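Local coordinates for scarecrow-like protein 3 (Arabidopsis thaliana, PDB 6KPB) that is probably a transcription factor of the GRAS family in plant development, binding zinc finger proteins such as JACKDAW, at residues Y99-K110 with G398-E408. Residues are numbered along the deposited sequence; the frame is centred on the assembly and turned at random.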
loop_
_atom_site.group_PDB
_atom_site.type_symbol
_atom_site.label_atom_id
_atom_site.label_comp_id
_atom_site.label_asym_id
_atom_site.label_seq_id
_atom_site.Cartn_x
_atom_site.Cartn_y
_atom_site.Cartn_z
ATOM N N TYR A 99 -15.845 -3.907 -5.949
ATOM C CA TYR A 99 -14.798 -4.922 -5.991
ATOM C C TYR A 99 -14.820 -5.719 -7.289
ATOM O O TYR A 99 -13.761 -6.127 -7.778
ATOM C CB TYR A 99 -14.922 -5.846 -4.779
ATOM C CG TYR A 99 -14.727 -5.105 -3.481
ATOM C CD1 TYR A 99 -13.459 -4.732 -3.059
ATOM C CD2 TYR A 99 -15.809 -4.758 -2.687
ATOM C CE1 TYR A 99 -13.274 -4.036 -1.880
ATOM C CE2 TYR A 99 -15.636 -4.064 -1.507
ATOM C CZ TYR A 99 -14.366 -3.707 -1.108
ATOM O OH TYR A 99 -14.187 -3.018 0.071
ATOM N N PHE A 100 -16.002 -5.939 -7.872
ATOM C CA PHE A 100 -16.052 -6.566 -9.188
ATOM C C PHE A 100 -15.590 -5.613 -10.281
ATOM O O PHE A 100 -15.005 -6.053 -11.276
ATOM C CB PHE A 100 -17.464 -7.072 -9.483
ATOM C CG PHE A 100 -17.812 -8.346 -8.765
ATOM C CD1 PHE A 100 -18.362 -8.312 -7.495
ATOM C CD2 PHE A 100 -17.591 -9.577 -9.361
ATOM C CE1 PHE A 100 -18.682 -9.480 -6.831
ATOM C CE2 PHE A 100 -17.909 -10.750 -8.702
ATOM C CZ PHE A 100 -18.455 -10.701 -7.435
ATOM N N THR A 101 -15.842 -4.312 -10.122
ATOM C CA THR A 101 -15.353 -3.341 -11.098
ATOM C C THR A 101 -13.831 -3.294 -11.100
ATOM O O THR A 101 -13.197 -3.356 -12.159
ATOM C CB THR A 101 -15.931 -1.954 -10.812
ATOM O OG1 THR A 101 -17.357 -1.987 -10.963
ATOM C CG2 THR A 101 -15.354 -0.923 -11.763
ATOM N N GLU A 102 -13.226 -3.180 -9.913
ATOM C CA GLU A 102 -11.768 -3.194 -9.824
ATOM C C GLU A 102 -11.198 -4.492 -10.379
ATOM O O GLU A 102 -10.164 -4.487 -11.058
ATOM C CB GLU A 102 -11.326 -2.985 -8.374
ATOM C CG GLU A 102 -9.852 -3.282 -8.133
ATOM C CD GLU A 102 -9.262 -2.477 -6.992
ATOM O OE1 GLU A 102 -9.972 -1.611 -6.442
ATOM O OE2 GLU A 102 -8.082 -2.705 -6.648
ATOM N N ALA A 103 -11.869 -5.613 -10.109
ATOM C CA ALA A 103 -11.423 -6.898 -10.636
ATOM C C ALA A 103 -11.450 -6.906 -12.160
ATOM O O ALA A 103 -10.469 -7.289 -12.809
ATOM C CB ALA A 103 -12.296 -8.020 -10.073
ATOM N N LEU A 104 -12.573 -6.483 -12.748
ATOM C CA LEU A 104 -12.688 -6.452 -14.204
ATOM C C LEU A 104 -11.637 -5.539 -14.820
ATOM O O LEU A 104 -11.024 -5.882 -15.837
ATOM C CB LEU A 104 -14.089 -6.003 -14.614
ATOM C CG LEU A 104 -15.217 -7.027 -14.483
ATOM C CD1 LEU A 104 -16.551 -6.411 -14.881
ATOM C CD2 LEU A 104 -14.913 -8.247 -15.335
ATOM N N ALA A 105 -11.419 -4.368 -14.217
ATOM C CA ALA A 105 -10.406 -3.455 -14.734
ATOM C C ALA A 105 -9.010 -4.050 -14.617
ATOM O O ALA A 105 -8.150 -3.784 -15.464
ATOM C CB ALA A 105 -10.485 -2.118 -14.002
ATOM N N ASN A 106 -8.768 -4.860 -13.585
ATOM C CA ASN A 106 -7.475 -5.524 -13.463
ATOM C C ASN A 106 -7.286 -6.565 -14.560
ATOM O O ASN A 106 -6.173 -6.741 -15.069
ATOM C CB ASN A 106 -7.342 -6.168 -12.083
ATOM C CG ASN A 106 -6.141 -5.654 -11.310
ATOM O OD1 ASN A 106 -6.198 -4.598 -10.680
ATOM N ND2 ASN A 106 -5.045 -6.404 -11.353
ATOM N N ARG A 107 -8.360 -7.260 -14.939
ATOM C CA ARG A 107 -8.248 -8.299 -15.959
ATOM C C ARG A 107 -7.882 -7.708 -17.315
ATOM O O ARG A 107 -6.972 -8.202 -17.992
ATOM C CB ARG A 107 -9.552 -9.090 -16.055
ATOM C CG ARG A 107 -9.485 -10.245 -17.040
ATOM C CD ARG A 107 -10.793 -11.010 -17.106
ATOM N NE ARG A 107 -10.672 -12.193 -17.952
ATOM C CZ ARG A 107 -10.262 -13.380 -17.519
ATOM N NH1 ARG A 107 -9.935 -13.547 -16.244
ATOM N NH2 ARG A 107 -10.177 -14.401 -18.360
ATOM N N ILE A 108 -8.583 -6.651 -17.734
ATOM C CA ILE A 108 -8.262 -6.022 -19.009
ATOM C C ILE A 108 -6.908 -5.336 -18.964
ATOM O O ILE A 108 -6.285 -5.131 -20.012
ATOM C CB ILE A 108 -9.348 -5.017 -19.428
ATOM C CG1 ILE A 108 -9.297 -3.773 -18.549
ATOM C CG2 ILE A 108 -10.707 -5.648 -19.331
ATOM C CD1 ILE A 108 -10.557 -2.955 -18.616
ATOM N N LEU A 109 -6.436 -4.962 -17.773
ATOM C CA LEU A 109 -5.080 -4.444 -17.657
ATOM C C LEU A 109 -4.056 -5.521 -17.981
ATOM O O LEU A 109 -2.992 -5.219 -18.534
ATOM C CB LEU A 109 -4.849 -3.888 -16.252
ATOM C CG LEU A 109 -3.621 -2.999 -16.063
ATOM C CD1 LEU A 109 -3.706 -1.781 -16.969
ATOM C CD2 LEU A 109 -3.482 -2.579 -14.609
ATOM N N LYS A 110 -4.364 -6.782 -17.665
ATOM C CA LYS A 110 -3.457 -7.877 -17.987
ATOM C C LYS A 110 -3.398 -8.161 -19.480
ATOM O O LYS A 110 -2.487 -8.867 -19.925
ATOM C CB LYS A 110 -3.867 -9.147 -17.239
ATOM C CG LYS A 110 -3.649 -9.087 -15.735
ATOM C CD LYS A 110 -3.834 -10.459 -15.108
ATOM C CE LYS A 110 -3.409 -10.470 -13.651
ATOM N NZ LYS A 110 -3.329 -11.859 -13.116
ATOM N N GLY A 398 -12.736 -9.024 -1.314
ATOM C CA GLY A 398 -12.217 -8.296 -2.460
ATOM C C GLY A 398 -11.044 -9.000 -3.114
ATOM O O GLY A 398 -10.939 -9.042 -4.342
ATOM N N GLU A 399 -10.147 -9.566 -2.302
ATOM C CA GLU A 399 -9.014 -10.297 -2.860
ATOM C C GLU A 399 -9.467 -11.576 -3.550
ATOM O O GLU A 399 -8.946 -11.932 -4.613
ATOM C CB GLU A 399 -7.997 -10.607 -1.764
ATOM C CG GLU A 399 -7.122 -9.424 -1.403
ATOM C CD GLU A 399 -6.366 -8.886 -2.602
ATOM O OE1 GLU A 399 -5.818 -9.700 -3.376
ATOM O OE2 GLU A 399 -6.333 -7.650 -2.778
ATOM N N GLU A 400 -10.436 -12.279 -2.962
ATOM C CA GLU A 400 -10.955 -13.484 -3.596
ATOM C C GLU A 400 -11.696 -13.152 -4.884
ATOM O O GLU A 400 -11.509 -13.825 -5.904
ATOM C CB GLU A 400 -11.861 -14.236 -2.622
ATOM C CG GLU A 400 -11.151 -14.697 -1.357
ATOM C CD GLU A 400 -12.093 -15.337 -0.356
ATOM O OE1 GLU A 400 -13.316 -15.345 -0.609
ATOM O OE2 GLU A 400 -11.610 -15.832 0.683
ATOM N N ILE A 401 -12.533 -12.111 -4.859
ATOM C CA ILE A 401 -13.234 -11.683 -6.068
ATOM C C ILE A 401 -12.234 -11.301 -7.151
ATOM O O ILE A 401 -12.355 -11.717 -8.311
ATOM C CB ILE A 401 -14.193 -10.522 -5.748
ATOM C CG1 ILE A 401 -15.390 -11.022 -4.936
ATOM C CG2 ILE A 401 -14.656 -9.838 -7.026
ATOM C CD1 ILE A 401 -16.230 -9.911 -4.347
ATOM N N LYS A 402 -11.224 -10.510 -6.784
ATOM C CA LYS A 402 -10.208 -10.094 -7.747
ATOM C C LYS A 402 -9.473 -11.293 -8.334
ATOM O O LYS A 402 -9.196 -11.332 -9.539
ATOM C CB LYS A 402 -9.224 -9.133 -7.077
ATOM C CG LYS A 402 -8.006 -8.783 -7.913
ATOM C CD LYS A 402 -7.190 -7.684 -7.248
ATOM C CE LYS A 402 -5.755 -8.121 -6.997
ATOM N NZ LYS A 402 -4.949 -7.031 -6.375
ATOM N N ASN A 403 -9.161 -12.288 -7.502
ATOM C CA ASN A 403 -8.436 -13.455 -7.991
ATOM C C ASN A 403 -9.313 -14.334 -8.872
ATOM O O ASN A 403 -8.822 -14.929 -9.838
ATOM C CB ASN A 403 -7.883 -14.259 -6.815
ATOM C CG ASN A 403 -6.963 -15.380 -7.258
ATOM O OD1 ASN A 403 -7.331 -16.554 -7.222
ATOM N ND2 ASN A 403 -5.760 -15.020 -7.689
ATOM N N ILE A 404 -10.609 -14.425 -8.562
ATOM C CA ILE A 404 -11.513 -15.237 -9.369
ATOM C C ILE A 404 -11.729 -14.616 -10.745
ATOM O O ILE A 404 -11.862 -15.333 -11.744
ATOM C CB ILE A 404 -12.848 -15.433 -8.624
ATOM C CG1 ILE A 404 -12.648 -16.298 -7.377
ATOM C CG2 ILE A 404 -13.897 -16.054 -9.534
ATOM C CD1 ILE A 404 -13.839 -16.302 -6.444
ATOM N N ILE A 405 -11.744 -13.289 -10.832
ATOM C CA ILE A 405 -12.188 -12.598 -12.036
ATOM C C ILE A 405 -11.019 -12.186 -12.924
ATOM O O ILE A 405 -11.117 -12.255 -14.150
ATOM C CB ILE A 405 -13.055 -11.380 -11.653
ATOM C CG1 ILE A 405 -14.319 -11.836 -10.920
ATOM C CG2 ILE A 405 -13.425 -10.567 -12.884
ATOM C CD1 ILE A 405 -15.231 -12.704 -11.759
ATOM N N SER A 406 -9.901 -11.769 -12.332
ATOM C CA SER A 406 -8.815 -11.166 -13.095
ATOM C C SER A 406 -7.616 -12.084 -13.306
ATOM O O SER A 406 -6.692 -11.702 -14.030
ATOM C CB SER A 406 -8.350 -9.875 -12.416
ATOM O OG SER A 406 -7.632 -10.153 -11.227
ATOM N N CYS A 407 -7.596 -13.271 -12.706
ATOM C CA CYS A 407 -6.448 -14.160 -12.808
ATOM C C CYS A 407 -6.790 -15.410 -13.612
ATOM O O CYS A 407 -7.957 -15.782 -13.766
ATOM C CB CYS A 407 -5.935 -14.559 -11.420
ATOM S SG CYS A 407 -5.144 -13.212 -10.511
ATOM N N GLU A 408 -5.743 -16.056 -14.126
ATOM C CA GLU A 408 -5.875 -17.275 -14.910
ATOM C C GLU A 408 -4.692 -18.192 -14.632
ATOM O O GLU A 408 -3.694 -17.794 -14.023
ATOM C CB GLU A 408 -5.971 -16.978 -16.413
ATOM C CG GLU A 408 -7.343 -16.515 -16.878
ATOM C CD GLU A 408 -8.409 -17.584 -16.715
ATOM O OE1 GLU A 408 -8.054 -18.778 -16.602
ATOM O OE2 GLU A 408 -9.606 -17.231 -16.698
#
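In the helical part of the GRAS domain, helix 92-109 of the first leucine-repeat region packs against helix 387-406, and A103 CB rests against K402 CA and I405 CB. The helices run roughly the same way, their axes approaching to 8.2 Å at 37°. Such closeness needs small residues: A103 CB lies 3.8 Å from I405 CB, and G398 suits its place because any CB would collide with the Y99 ring. Farther along, S406 CB comes 3.4 Å from A103 O, its hydroxyl turned back to its own helix, where OG donates to K402 O. Beside A103, branched I401 uses both arms: CG2 sits over the centre of the F100 ring, 3.6 Å from the centroid, a CH-pi contact, while CD1 reaches the ring atom CE1.

Next to I405 and S406, R107 supplies the polar part of the contact, long enough to pass S406 and serve both a carbonyl and a carboxylate. With CG anti to the backbone N (chi1 -177°) and the chain extended as far as NE, NH1 donates to I405 O at 2.7 Å, from above the carbonyl plane. NH2 makes a salt bridge to E408 OE2 at 3.3 Å, its hydrogen bond weak though fairly straight, the two planes nearly perpendicular. A leucine in place of R107 would probably leave I405 O without this donor and E408 with one positive partner fewer. E408 OE2 also pairs with R363 and R412. Beyond the interface, F100 is also packed by L364 and L368 of helix 360-381 and by L60 of helix 49-69, while A105 and L109 touch L119 of the second subunit.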